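Side-chain contact in peptidase M16 C-terminal domain-containing protein (PDB 3D3Y), which is of unknown function but has a domain of the M16 peptidase family and may bind a metal ion: residues 78-83 / 87-92. Sequence-based numbering, arbitrary orientation.
Sequences GVSKKG and WFNISM
S80 and W87 pair through two backbone bonds, S80 N to W87 O and the nearly straight W87 N to S80 O at 2.8 Å. Two residues along, G78 and N89 repeat the exchange: N89 N reaches G78 O at 2.8 Å, and G78 N gives its hydrogen to N89 O. Between them V79 and F88 form a non-hydrogen-bonded pair, where V79 CA-H adds a weaker contact to W87 O. This is the antiparallel hairpin of strands 74-82 and 85-95, the former outermost in its mixed sheet; the backbone of F88 bonds onward to F31. V79 and F88 share the face that packs on helix 40-52, V79 on T44 and F88 on M50 and S47, with V79 CG1 4.0 Å from F88 CD1. On the other face the amide of N89 suits a double role: ND2 makes a weak bond to S80 OG at 3.4 Å, while OD1 accepts from R30 NE. The small S80 hydroxyl fits beside the indole, OG 3.6 Å from W87 CE3. W87 offers a broad ring for K82 and an N-H taken by Q85 OE1. The strand puts K82 CB over one ring face, 4.0 Å from the six-membered centroid (CH-pi); chi1 (-164°) carries CG along to CZ2, and the chain, bent at chi2, leads away to a cation-pi contact with F311.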
ATOM      1  N   GLY A  78     -10.856   0.855  -3.560  1.00 33.96           N
ATOM      2  CA  GLY A  78      -9.559   1.410  -3.998  1.00 35.64           C
ATOM      3  C   GLY A  78      -8.568   0.282  -4.321  1.00 36.31           C
ATOM      4  O   GLY A  78      -8.934  -0.880  -4.336  1.00 35.80           O
ATOM      5  N   VAL A  79      -7.305   0.644  -4.563  1.00 35.06           N
ATOM      6  CA  VAL A  79      -6.295  -0.320  -4.910  1.00 33.89           C
ATOM      7  C   VAL A  79      -5.044  -0.028  -4.131  1.00 33.97           C
ATOM      8  O   VAL A  79      -4.822   1.112  -3.678  1.00 33.53           O
ATOM      9  CB  VAL A  79      -5.955  -0.318  -6.434  1.00 33.10           C
ATOM     10  CG1 VAL A  79      -7.154  -0.745  -7.252  1.00 33.36           C
ATOM     11  CG2 VAL A  79      -5.474   1.069  -6.885  1.00 32.00           C
ATOM     12  N   SER A  80      -4.229  -1.065  -3.962  1.00 34.64           N
ATOM     13  CA  SER A  80      -2.904  -0.869  -3.389  1.00 35.32           C
ATOM     14  C   SER A  80      -1.929  -1.901  -3.937  1.00 35.75           C
ATOM     15  O   SER A  80      -2.312  -2.826  -4.657  1.00 35.62           O
ATOM     16  CB  SER A  80      -2.946  -0.884  -1.849  1.00 36.92           C
ATOM     17  OG  SER A  80      -3.582  -2.050  -1.393  1.00 35.34           O
ATOM     18  N   LYS A  81      -0.655  -1.724  -3.617  1.00 35.42           N
ATOM     19  CA  LYS A  81       0.398  -2.548  -4.190  1.00 36.35           C
ATOM     20  C   LYS A  81       1.121  -3.078  -2.983  1.00 35.78           C
ATOM     21  O   LYS A  81       1.353  -2.323  -2.062  1.00 35.98           O
ATOM     22  CB  LYS A  81       1.308  -1.626  -5.016  1.00 36.14           C
ATOM     23  CG  LYS A  81       2.654  -2.151  -5.435  1.00 39.77           C
ATOM     24  CD  LYS A  81       3.185  -1.205  -6.545  1.00 43.71           C
ATOM     25  CE  LYS A  81       4.685  -1.202  -6.605  1.00 46.37           C
ATOM     26  NZ  LYS A  81       5.202  -0.156  -7.556  1.00 44.72           N
ATOM     27  N   LYS A  82       1.495  -4.348  -2.993  1.00 35.04           N
ATOM     28  CA  LYS A  82       2.227  -4.923  -1.872  1.00 35.25           C
ATOM     29  C   LYS A  82       3.162  -5.945  -2.437  1.00 34.52           C
ATOM     30  O   LYS A  82       2.718  -6.982  -2.941  1.00 33.52           O
ATOM     31  CB  LYS A  82       1.289  -5.613  -0.871  1.00 36.48           C
ATOM     32  CG  LYS A  82       1.927  -5.891   0.529  1.00 39.31           C
ATOM     33  CD  LYS A  82       1.855  -4.586   1.323  1.00 44.58           C
ATOM     34  CE  LYS A  82       2.288  -4.726   2.739  1.00 47.09           C
ATOM     35  NZ  LYS A  82       2.327  -3.326   3.272  1.00 50.45           N
ATOM     36  N   GLY A  83       4.466  -5.669  -2.353  1.00 34.26           N
ATOM     37  CA  GLY A  83       5.436  -6.614  -2.889  1.00 33.76           C
ATOM     38  C   GLY A  83       5.149  -6.827  -4.365  1.00 34.21           C
ATOM     39  O   GLY A  83       5.034  -5.851  -5.129  1.00 35.35           O
ATOM     40  N   TRP A  87      -3.609  -5.246  -5.208  1.00 31.64           N
ATOM     41  CA  TRP A  87      -4.828  -5.577  -4.488  1.00 31.83           C
ATOM     42  C   TRP A  87      -5.944  -4.613  -4.922  1.00 32.50           C
ATOM     43  O   TRP A  87      -5.733  -3.413  -5.001  1.00 33.38           O
ATOM     44  CB  TRP A  87      -4.589  -5.408  -2.966  1.00 31.44           C
ATOM     45  CG  TRP A  87      -3.510  -6.291  -2.308  1.00 30.61           C
ATOM     46  CD1 TRP A  87      -2.854  -7.381  -2.848  1.00 31.80           C
ATOM     47  CD2 TRP A  87      -3.060  -6.182  -0.956  1.00 30.53           C
ATOM     48  NE1 TRP A  87      -1.980  -7.927  -1.897  1.00 29.77           N
ATOM     49  CE2 TRP A  87      -2.101  -7.207  -0.734  1.00 32.23           C
ATOM     50  CE3 TRP A  87      -3.383  -5.305   0.107  1.00 32.26           C
ATOM     51  CZ2 TRP A  87      -1.458  -7.381   0.504  1.00 32.64           C
ATOM     52  CZ3 TRP A  87      -2.727  -5.477   1.354  1.00 31.75           C
ATOM     53  CH2 TRP A  87      -1.773  -6.506   1.530  1.00 31.06           C
ATOM     54  N   PHE A  88      -7.147  -5.146  -5.137  1.00 32.61           N
ATOM     55  CA  PHE A  88      -8.339  -4.364  -5.489  1.00 31.89           C
ATOM     56  C   PHE A  88      -9.293  -4.613  -4.326  1.00 32.01           C
ATOM     57  O   PHE A  88      -9.665  -5.755  -4.056  1.00 31.86           O
ATOM     58  CB  PHE A  88      -8.890  -4.865  -6.808  1.00 31.58           C
ATOM     59  CG  PHE A  88     -10.131  -4.165  -7.299  1.00 32.23           C
ATOM     60  CD1 PHE A  88     -10.045  -3.261  -8.365  1.00 32.12           C
ATOM     61  CD2 PHE A  88     -11.401  -4.469  -6.766  1.00 32.27           C
ATOM     62  CE1 PHE A  88     -11.197  -2.664  -8.886  1.00 30.79           C
ATOM     63  CE2 PHE A  88     -12.573  -3.861  -7.262  1.00 32.39           C
ATOM     64  CZ  PHE A  88     -12.465  -2.937  -8.329  1.00 30.87           C
ATOM     65  N   ASN A  89      -9.651  -3.540  -3.626  1.00 31.16           N
ATOM     66  CA  ASN A  89     -10.218  -3.644  -2.274  1.00 32.61           C
ATOM     67  C   ASN A  89     -11.591  -3.004  -2.162  1.00 32.80           C
ATOM     68  O   ASN A  89     -11.712  -1.787  -2.295  1.00 32.91           O
ATOM     69  CB  ASN A  89      -9.298  -2.889  -1.300  1.00 32.52           C
ATOM     70  CG  ASN A  89      -7.834  -3.283  -1.431  1.00 34.96           C
ATOM     71  OD1 ASN A  89      -7.505  -4.454  -1.333  1.00 40.11           O
ATOM     72  ND2 ASN A  89      -6.951  -2.297  -1.634  1.00 37.28           N
ATOM     73  N   ILE A  90     -12.613  -3.802  -1.884  1.00 32.50           N
ATOM     74  CA  ILE A  90     -13.964  -3.252  -1.712  1.00 31.24           C
ATOM     75  C   ILE A  90     -14.255  -3.340  -0.234  1.00 32.75           C
ATOM     76  O   ILE A  90     -14.185  -4.421   0.366  1.00 32.53           O
ATOM     77  CB  ILE A  90     -15.009  -4.072  -2.485  1.00 32.53           C
ATOM     78  CG1 ILE A  90     -14.689  -4.063  -3.991  1.00 30.76           C
ATOM     79  CG2 ILE A  90     -16.440  -3.561  -2.217  1.00 27.79           C
ATOM     80  CD1 ILE A  90     -15.530  -5.106  -4.775  1.00 32.05           C
ATOM     81  N   SER A  91     -14.555  -2.185   0.355  1.00 32.57           N
ATOM     82  CA  SER A  91     -14.737  -2.086   1.805  1.00 33.17           C
ATOM     83  C   SER A  91     -16.133  -1.574   2.111  1.00 33.97           C
ATOM     84  O   SER A  91     -16.650  -0.707   1.381  1.00 32.13           O
ATOM     85  CB  SER A  91     -13.722  -1.074   2.361  1.00 33.87           C
ATOM     86  OG  SER A  91     -12.386  -1.542   2.140  1.00 37.13           O
HETATM   87  N   MSE A  92     -16.700  -2.066   3.221  1.00 34.05           N
HETATM   88  CA  MSE A  92     -17.959  -1.583   3.758  1.00 35.94           C
HETATM   89  C   MSE A  92     -17.903  -1.598   5.272  1.00 34.58           C
HETATM   90  O   MSE A  92     -17.275  -2.487   5.882  1.00 34.60           O
HETATM   91  CB  MSE A  92     -19.119  -2.479   3.353  1.00 35.72           C
HETATM   92  CG  MSE A  92     -19.652  -2.276   1.990  1.00 39.90           C
HETATM   93 SE   MSE A  92     -21.276  -3.338   1.729  0.85 42.60          SE
HETATM   94  CE  MSE A  92     -22.652  -2.190   2.363  1.00 38.78           C
TER